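Side-chain contacts in phenol hydroxylase component phL (Pseudomonas stutzeri, PDB 3U52), which probably acts as a helical, accessory (beta-type) subunit of a multicomponent hydroxylase that oxidises phenol: residues D59-T63 / A64-E68; W211-L214 / T215-N219; R279-L282 / Q283-D287. One frame throughout, in Å; residues are numbered along the deposited sequence.

Contact 1 (D59-T63 / A64-E68); sequences DPTRT and AIRME
T63 turns OG1 trans to its own backbone N (chi1 -174°), and this brings the oxygen beside the chain that leads into I65. R66 runs the other way: bends at chi2 and chi3 fold its guanidinium back over T61. The first approach gives a weak hydrogen bond, from I65 N to T63 OG1 at 3.3 Å. D210 also bonds T63 OG1 and takes A64 N as well, so this turn is fastened to the residue just before helix 211-240. On the second approach, T61 CG2 lies over one face of the R66 guanidinium, 3.7 Å from NH2. The T63 carbonyl lies at the edge of the same group, but R66 NE is buried with no partner in the model. Two waters link the segments. One donates to P60 O at 2.6 Å and to I65 O at 2.7 Å. The other donates to T61 O and accepts a weak bond from R66 NH2. T61 has a polar side too. Its OG1 donates to D59 OD1 at 2.5 Å, and its backbone N donates to the same oxygen at 2.8 Å. Both donors reach OD1 from one face of the carboxylate. H55 is a further partner of T61 OG1. An alanine here would remove both OG1 and CG2, and is likely to leave D59 OD1 with one donor fewer, H55 without this partner and one face of the R66 guanidinium less covered. The bond from T61 N makes D59 the start of an Asx turn, which here leads into the 3-10 segment 60-62.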
loop_
_atom_site.group_PDB
_atom_site.type_symbol
_atom_site.label_atom_id
_atom_site.label_comp_id
_atom_site.label_asym_id
_atom_site.label_seq_id
_atom_site.Cartn_x
_atom_site.Cartn_y
_atom_site.Cartn_z
ATOM N N ASP D 59 11.106 36.423 -0.775
ATOM C CA ASP D 59 10.683 37.825 -0.947
ATOM C C ASP D 59 9.848 37.933 -2.198
ATOM O O ASP D 59 10.353 37.687 -3.279
ATOM C CB ASP D 59 11.915 38.728 -1.055
ATOM C CG ASP D 59 11.570 40.231 -1.002
ATOM O OD1 ASP D 59 10.467 40.647 -1.453
ATOM O OD2 ASP D 59 12.428 41.025 -0.518
ATOM N N PRO D 60 8.556 38.305 -2.065
ATOM C CA PRO D 60 7.695 38.398 -3.297
ATOM C C PRO D 60 8.059 39.527 -4.269
ATOM O O PRO D 60 7.600 39.525 -5.419
ATOM C CB PRO D 60 6.277 38.576 -2.733
ATOM C CG PRO D 60 6.481 39.174 -1.366
ATOM C CD PRO D 60 7.785 38.564 -0.829
ATOM N N THR D 61 8.895 40.451 -3.814
ATOM C CA THR D 61 9.394 41.530 -4.643
ATOM C C THR D 61 10.505 41.134 -5.603
ATOM O O THR D 61 10.975 41.992 -6.344
ATOM C CB THR D 61 9.744 42.846 -3.805
ATOM O OG1 THR D 61 10.873 42.631 -2.931
ATOM C CG2 THR D 61 8.542 43.259 -2.936
ATOM N N ARG D 62 10.900 39.852 -5.640
ATOM C CA ARG D 62 11.840 39.351 -6.687
ATOM C C ARG D 62 11.233 39.446 -8.066
ATOM O O ARG D 62 11.950 39.371 -9.068
ATOM C CB ARG D 62 12.348 37.916 -6.454
ATOM C CG ARG D 62 13.373 37.837 -5.366
ATOM C CD ARG D 62 14.205 36.501 -5.288
ATOM N NE ARG D 62 15.338 36.829 -4.441
ATOM C CZ ARG D 62 15.341 36.723 -3.127
ATOM N NH1 ARG D 62 16.432 37.099 -2.467
ATOM N NH2 ARG D 62 14.285 36.188 -2.478
ATOM N N THR D 63 9.909 39.609 -8.112
ATOM C CA THR D 63 9.216 39.959 -9.345
ATOM C C THR D 63 8.514 41.315 -9.216
ATOM O O THR D 63 8.098 41.696 -8.139
ATOM C CB THR D 63 8.213 38.862 -9.778
ATOM O OG1 THR D 63 7.662 39.199 -11.051
ATOM C CG2 THR D 63 7.123 38.684 -8.799
ATOM N N ALA D 64 8.410 42.022 -10.329
ATOM C CA ALA D 64 7.674 43.305 -10.385
ATOM C C ALA D 64 6.154 43.089 -10.401
ATOM O O ALA D 64 5.386 43.984 -10.032
ATOM C CB ALA D 64 8.136 44.156 -11.579
ATOM N N ILE D 65 5.725 41.908 -10.843
ATOM C CA ILE D 65 4.325 41.514 -10.769
ATOM C C ILE D 65 3.851 41.563 -9.330
ATOM O O ILE D 65 4.601 41.246 -8.425
ATOM C CB ILE D 65 4.117 40.103 -11.342
ATOM C CG1 ILE D 65 4.413 40.079 -12.854
ATOM C CG2 ILE D 65 2.706 39.629 -11.092
ATOM C CD1 ILE D 65 3.383 40.833 -13.722
ATOM N N ARG D 66 2.612 41.990 -9.119
ATOM C CA ARG D 66 2.027 42.091 -7.779
ATOM C C ARG D 66 0.729 41.304 -7.695
ATOM O O ARG D 66 -0.078 41.334 -8.618
ATOM C CB ARG D 66 1.756 43.572 -7.394
ATOM C CG ARG D 66 3.014 44.432 -7.226
ATOM C CD ARG D 66 3.860 43.992 -6.025
ATOM N NE ARG D 66 5.299 44.037 -6.349
ATOM C CZ ARG D 66 6.149 44.837 -5.737
ATOM N NH1 ARG D 66 5.697 45.615 -4.765
ATOM N NH2 ARG D 66 7.428 44.849 -6.060
ATOM N N MET D 67 0.564 40.576 -6.594
ATOM C CA MET D 67 -0.649 39.806 -6.295
ATOM C C MET D 67 -1.043 39.998 -4.859
ATOM O O MET D 67 -0.207 39.845 -3.948
ATOM C CB MET D 67 -0.433 38.319 -6.486
ATOM C CG MET D 67 0.009 37.963 -7.879
ATOM S SD MET D 67 -1.273 38.008 -9.131
ATOM C CE MET D 67 -2.182 36.488 -8.741
ATOM N N GLU D 68 -2.333 40.252 -4.651
ATOM C CA GLU D 68 -2.889 40.270 -3.312
ATOM C C GLU D 68 -2.553 38.938 -2.644
ATOM O O GLU D 68 -2.169 38.901 -1.475
ATOM C CB GLU D 68 -4.407 40.500 -3.334
ATOM C CG GLU D 68 -5.018 40.694 -1.920
ATOM C CD GLU D 68 -6.333 39.895 -1.712
ATOM O OE1 GLU D 68 -7.423 40.527 -1.683
ATOM O OE2 GLU D 68 -6.274 38.637 -1.579
HETATM O O HOH W 1 5.111 39.861 -6.164
HETATM O O HOH W 2 9.424 44.439 -7.471
#

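Contact 2 (W211-L214 / T215-N219); sequences WFEL and TLVQN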
loop_
_atom_site.group_PDB
_atom_site.type_symbol
_atom_site.label_atom_id
_atom_site.label_comp_id
_atom_site.label_asym_id
_atom_site.label_seq_id
_atom_site.Cartn_x
_atom_site.Cartn_y
_atom_site.Cartn_z
ATOM N N TRP D 211 11.610 36.716 -11.953
ATOM C CA TRP D 211 11.246 35.311 -12.198
ATOM C C TRP D 211 9.949 35.193 -13.001
ATOM O O TRP D 211 9.771 34.256 -13.813
ATOM C CB TRP D 211 11.223 34.491 -10.913
ATOM C CG TRP D 211 10.152 34.837 -9.898
ATOM C CD1 TRP D 211 10.314 35.597 -8.780
ATOM C CD2 TRP D 211 8.774 34.409 -9.895
ATOM N NE1 TRP D 211 9.124 35.691 -8.085
ATOM C CE2 TRP D 211 8.161 34.975 -8.743
ATOM C CE3 TRP D 211 8.003 33.615 -10.745
ATOM C CZ2 TRP D 211 6.811 34.721 -8.386
ATOM C CZ3 TRP D 211 6.643 33.375 -10.400
ATOM C CH2 TRP D 211 6.071 33.951 -9.244
ATOM N N PHE D 212 9.016 36.105 -12.792
ATOM C CA PHE D 212 7.809 36.029 -13.612
ATOM C C PHE D 212 8.060 36.380 -15.082
ATOM O O PHE D 212 7.561 35.690 -15.976
ATOM C CB PHE D 212 6.601 36.788 -13.059
ATOM C CG PHE D 212 5.302 36.221 -13.569
ATOM C CD1 PHE D 212 4.641 35.240 -12.838
ATOM C CD2 PHE D 212 4.793 36.588 -14.841
ATOM C CE1 PHE D 212 3.437 34.658 -13.321
ATOM C CE2 PHE D 212 3.612 36.016 -15.349
ATOM C CZ PHE D 212 2.909 35.056 -14.569
ATOM N N GLU D 213 8.892 37.399 -15.319
ATOM C CA GLU D 213 9.370 37.666 -16.680
ATOM C C GLU D 213 9.940 36.361 -17.249
ATOM O O GLU D 213 9.599 35.960 -18.357
ATOM C CB GLU D 213 10.439 38.777 -16.705
ATOM C CG GLU D 213 10.845 39.189 -18.135
ATOM C CD GLU D 213 11.987 40.197 -18.192
ATOM O OE1 GLU D 213 12.458 40.447 -19.335
ATOM O OE2 GLU D 213 12.393 40.748 -17.139
ATOM N N LEU D 214 10.787 35.686 -16.461
ATOM C CA LEU D 214 11.385 34.425 -16.885
ATOM C C LEU D 214 10.368 33.313 -17.181
ATOM O O LEU D 214 10.485 32.645 -18.217
ATOM C CB LEU D 214 12.421 33.930 -15.864
ATOM C CG LEU D 214 13.372 32.841 -16.344
ATOM C CD1 LEU D 214 14.049 33.110 -17.667
ATOM C CD2 LEU D 214 14.376 32.571 -15.250
ATOM N N THR D 215 9.387 33.098 -16.295
ATOM C CA THR D 215 8.400 32.032 -16.582
ATOM C C THR D 215 7.591 32.316 -17.865
ATOM O O THR D 215 7.332 31.406 -18.673
ATOM C CB THR D 215 7.492 31.685 -15.359
ATOM O OG1 THR D 215 6.884 30.418 -15.597
ATOM C CG2 THR D 215 6.371 32.662 -15.167
ATOM N N LEU D 216 7.193 33.575 -18.034
ATOM C CA LEU D 216 6.497 34.056 -19.222
ATOM C C LEU D 216 7.288 33.766 -20.488
ATOM O O LEU D 216 6.752 33.235 -21.443
ATOM C CB LEU D 216 6.263 35.579 -19.108
ATOM C CG LEU D 216 5.740 36.345 -20.351
ATOM C CD1 LEU D 216 4.354 35.879 -20.713
ATOM C CD2 LEU D 216 5.678 37.796 -20.028
ATOM N N VAL D 217 8.558 34.144 -20.508
ATOM C CA VAL D 217 9.388 34.003 -21.715
ATOM C C VAL D 217 9.636 32.542 -22.030
ATOM O O VAL D 217 9.448 32.093 -23.186
ATOM C CB VAL D 217 10.749 34.715 -21.537
ATOM C CG1 VAL D 217 11.629 34.482 -22.762
ATOM C CG2 VAL D 217 10.514 36.217 -21.292
ATOM N N GLN D 218 10.094 31.811 -21.016
ATOM C CA GLN D 218 10.364 30.381 -21.137
ATOM C C GLN D 218 9.097 29.505 -21.351
ATOM O O GLN D 218 8.986 28.748 -22.330
ATOM C CB GLN D 218 11.119 29.864 -19.900
ATOM C CG GLN D 218 11.482 28.358 -19.992
ATOM C CD GLN D 218 12.466 28.088 -21.170
ATOM O OE1 GLN D 218 13.632 28.297 -21.011
ATOM N NE2 GLN D 218 11.984 27.573 -22.303
ATOM N N ASN D 219 8.167 29.605 -20.417
ATOM C CA ASN D 219 7.079 28.642 -20.317
ATOM C C ASN D 219 5.869 28.968 -21.184
ATOM O O ASN D 219 5.079 28.071 -21.451
ATOM C CB ASN D 219 6.691 28.389 -18.834
ATOM C CG ASN D 219 7.848 27.764 -18.010
ATOM O OD1 ASN D 219 8.169 28.230 -16.912
ATOM N ND2 ASN D 219 8.499 26.739 -18.557
#
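T215 N, L216 N, V217 N and Q218 N each donate to the carbonyl four residues back, from W211 O to L214 O, in an alpha-helical ladder that widens into a pi-type turn at 216-219. The main side-chain meeting is between F212 and T215. The methyl CG2 of T215 sits over the centre of the F212 ring as a CH-pi contact, 3.9 Å from the centroid and only 10° off the ring normal. The T215 torsion explains this. With OG1 trans to the backbone N (chi1 -163°), CG2 falls between N and the carbonyl carbon, on the side facing back along the helix. T215 CG2 also lies 3.4 Å from F212 O. The hydroxyl of T215 then points onward. OG1 donates to N219 OD1 at 2.9 Å, in the carbonyl plane and on a lone pair. H153 is a second partner of T215 OG1, and N137 donates to N219 OD1, so these buried polar atoms are tied to other helices. V217 packs closely on the backbone, with CG2 3.1 Å from E213 O. E213 itself reaches out to W289 through OE1. M267 touches both F212 and T215. The segments form the first turns of helix 211-240, a largely buried part of an all-helical chain, consistent with the ferritin-like fold of the methane/phenol/alkene hydroxylase family.

Contact 3 (R279-L282 / Q283-D287); sequences RELL and QKWID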
loop_
_atom_site.group_PDB
_atom_site.type_symbol
_atom_site.label_atom_id
_atom_site.label_comp_id
_atom_site.label_asym_id
_atom_site.label_seq_id
_atom_site.Cartn_x
_atom_site.Cartn_y
_atom_site.Cartn_z
ATOM N N ARG D 279 -1.083 43.381 -16.143
ATOM C CA ARG D 279 -1.316 43.297 -17.583
ATOM C C ARG D 279 -0.442 44.249 -18.434
ATOM O O ARG D 279 0.171 43.828 -19.426
ATOM C CB ARG D 279 -2.793 43.569 -17.805
ATOM C CG ARG D 279 -3.434 42.691 -18.815
ATOM C CD ARG D 279 -4.862 42.343 -18.408
ATOM N NE ARG D 279 -5.759 43.494 -18.354
ATOM C CZ ARG D 279 -6.520 43.824 -17.302
ATOM N NH1 ARG D 279 -6.534 43.096 -16.183
ATOM N NH2 ARG D 279 -7.304 44.891 -17.386
ATOM N N GLU D 280 -0.375 45.525 -18.043
ATOM C CA GLU D 280 0.591 46.480 -18.646
ATOM C C GLU D 280 2.024 45.924 -18.679
ATOM O O GLU D 280 2.690 45.956 -19.709
ATOM C CB GLU D 280 0.625 47.828 -17.877
ATOM C CG GLU D 280 -0.568 48.816 -18.108
ATOM C CD GLU D 280 -0.718 49.851 -16.952
ATOM O OE1 GLU D 280 0.315 50.305 -16.382
ATOM O OE2 GLU D 280 -1.877 50.196 -16.597
ATOM N N LEU D 281 2.491 45.449 -17.517
ATOM C CA LEU D 281 3.821 44.873 -17.368
ATOM C C LEU D 281 4.005 43.646 -18.276
ATOM O O LEU D 281 5.014 43.513 -18.968
ATOM C CB LEU D 281 4.040 44.480 -15.912
ATOM C CG LEU D 281 5.342 44.822 -15.191
ATOM C CD1 LEU D 281 5.518 43.866 -14.005
ATOM C CD2 LEU D 281 6.575 44.819 -16.106
ATOM N N LEU D 282 3.019 42.757 -18.282
ATOM C CA LEU D 282 3.078 41.567 -19.116
ATOM C C LEU D 282 3.158 41.944 -20.588
ATOM O O LEU D 282 3.925 41.355 -21.345
ATOM C CB LEU D 282 1.863 40.648 -18.852
ATOM C CG LEU D 282 1.703 39.958 -17.479
ATOM C CD1 LEU D 282 0.438 39.122 -17.441
ATOM C CD2 LEU D 282 2.882 39.072 -17.187
ATOM N N GLN D 283 2.368 42.942 -21.010
ATOM C CA GLN D 283 2.415 43.350 -22.419
ATOM C C GLN D 283 3.824 43.856 -22.830
ATOM O O GLN D 283 4.309 43.627 -23.935
ATOM C CB GLN D 283 1.365 44.437 -22.695
ATOM C CG GLN D 283 1.235 44.727 -24.166
ATOM C CD GLN D 283 0.722 43.540 -24.936
ATOM O OE1 GLN D 283 -0.397 43.067 -24.695
ATOM N NE2 GLN D 283 1.529 43.041 -25.866
ATOM N N LYS D 284 4.458 44.588 -21.926
ATOM C CA LYS D 284 5.786 45.136 -22.179
ATOM C C LYS D 284 6.758 43.962 -22.398
ATOM O O LYS D 284 7.537 43.963 -23.372
ATOM C CB LYS D 284 6.170 46.007 -20.983
ATOM C CG LYS D 284 7.608 46.483 -20.922
ATOM C CD LYS D 284 7.884 47.075 -19.522
ATOM C CE LYS D 284 9.309 46.777 -19.057
ATOM N NZ LYS D 284 9.641 47.516 -17.781
ATOM N N TRP D 285 6.672 42.930 -21.540
ATOM C CA TRP D 285 7.578 41.772 -21.673
ATOM C C TRP D 285 7.281 41.001 -22.946
ATOM O O TRP D 285 8.216 40.649 -23.637
ATOM C CB TRP D 285 7.567 40.851 -20.446
ATOM C CG TRP D 285 8.131 41.457 -19.218
ATOM C CD1 TRP D 285 9.107 42.414 -19.124
ATOM C CD2 TRP D 285 7.754 41.137 -17.880
ATOM N NE1 TRP D 285 9.360 42.712 -17.794
ATOM C CE2 TRP D 285 8.541 41.939 -17.012
ATOM C CE3 TRP D 285 6.814 40.241 -17.320
ATOM C CZ2 TRP D 285 8.411 41.882 -15.612
ATOM C CZ3 TRP D 285 6.702 40.173 -15.933
ATOM C CH2 TRP D 285 7.480 41.006 -15.097
ATOM N N ILE D 286 6.002 40.789 -23.292
ATOM C CA ILE D 286 5.682 40.137 -24.592
ATOM C C ILE D 286 6.244 40.925 -25.811
ATOM O O ILE D 286 6.774 40.357 -26.758
ATOM C CB ILE D 286 4.140 39.944 -24.741
ATOM C CG1 ILE D 286 3.600 38.980 -23.678
ATOM C CG2 ILE D 286 3.749 39.490 -26.144
ATOM C CD1 ILE D 286 2.129 39.151 -23.421
ATOM N N ASP D 287 6.095 42.255 -25.791
ATOM C CA ASP D 287 6.609 43.109 -26.881
ATOM C C ASP D 287 8.111 42.974 -27.047
ATOM O O ASP D 287 8.611 42.942 -28.165
ATOM C CB ASP D 287 6.315 44.599 -26.638
ATOM C CG ASP D 287 4.837 44.960 -26.710
ATOM O OD1 ASP D 287 3.995 44.228 -27.297
ATOM O OD2 ASP D 287 4.525 46.026 -26.158
#
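L281 lies across one face of the W285 indole, one helical turn further on, and the two side chains cross at a slant. Both methyls of the leucine take part. CD2 is 3.5 Å from W285 CZ2 and sits toward the rim of the ring system, in a CH-pi contact 30° off the normal of the six-membered ring. CD1 reaches the outer end of the ring, 3.6 Å from W285 CH2. L282 meets the same indole differently. Its CG is anti to the carbonyl carbon (chi1 -66°), the setting from which CD2 comes in obliquely, 4.1 Å from W285 CE3. Beneath these groups the helix is regular: W285 N donates to L281 O at 3.1 Å, and I286 N to L282 O at 2.9 Å. Elsewhere on the helix, Q283 NE2 donates to D287 OD1 at 3.1 Å. That donor comes from above the carboxylate plane, while the acceptor lies near the amide plane of Q283. Q283 OE1 is held by Q327 N. The segments belong to helix 276-302. L282 faces F212 of helix 211-240 and M268 and A272 of helix 251-274, W285 packs on E213 of helix 211-240, and L281 meets A64 of the loop before helix 81-105.

Overall arrangement
The three contacts form one continuous packing unit. Their centres lie about 14 Å (contacts 1 and 2), 15 Å (1 and 3) and 12 Å (2 and 3) apart. The loop of contact 1 bridges the two helices: T63 OG1 is 3.3 Å from F212 CB in contact 2, and I65 CG1 is 3.8 Å from W285 CZ3 in contact 3. The helices also meet directly, with L216 CD2 3.6 Å from W285 CB. Contact 2 is the most central, about 10 Å from the chain centre. A bound xenon lies about 11 Å from the Q218 side chain. Y227, D232 and Y257 are the residues seen at bound xenon, and none of them belongs to these contacts.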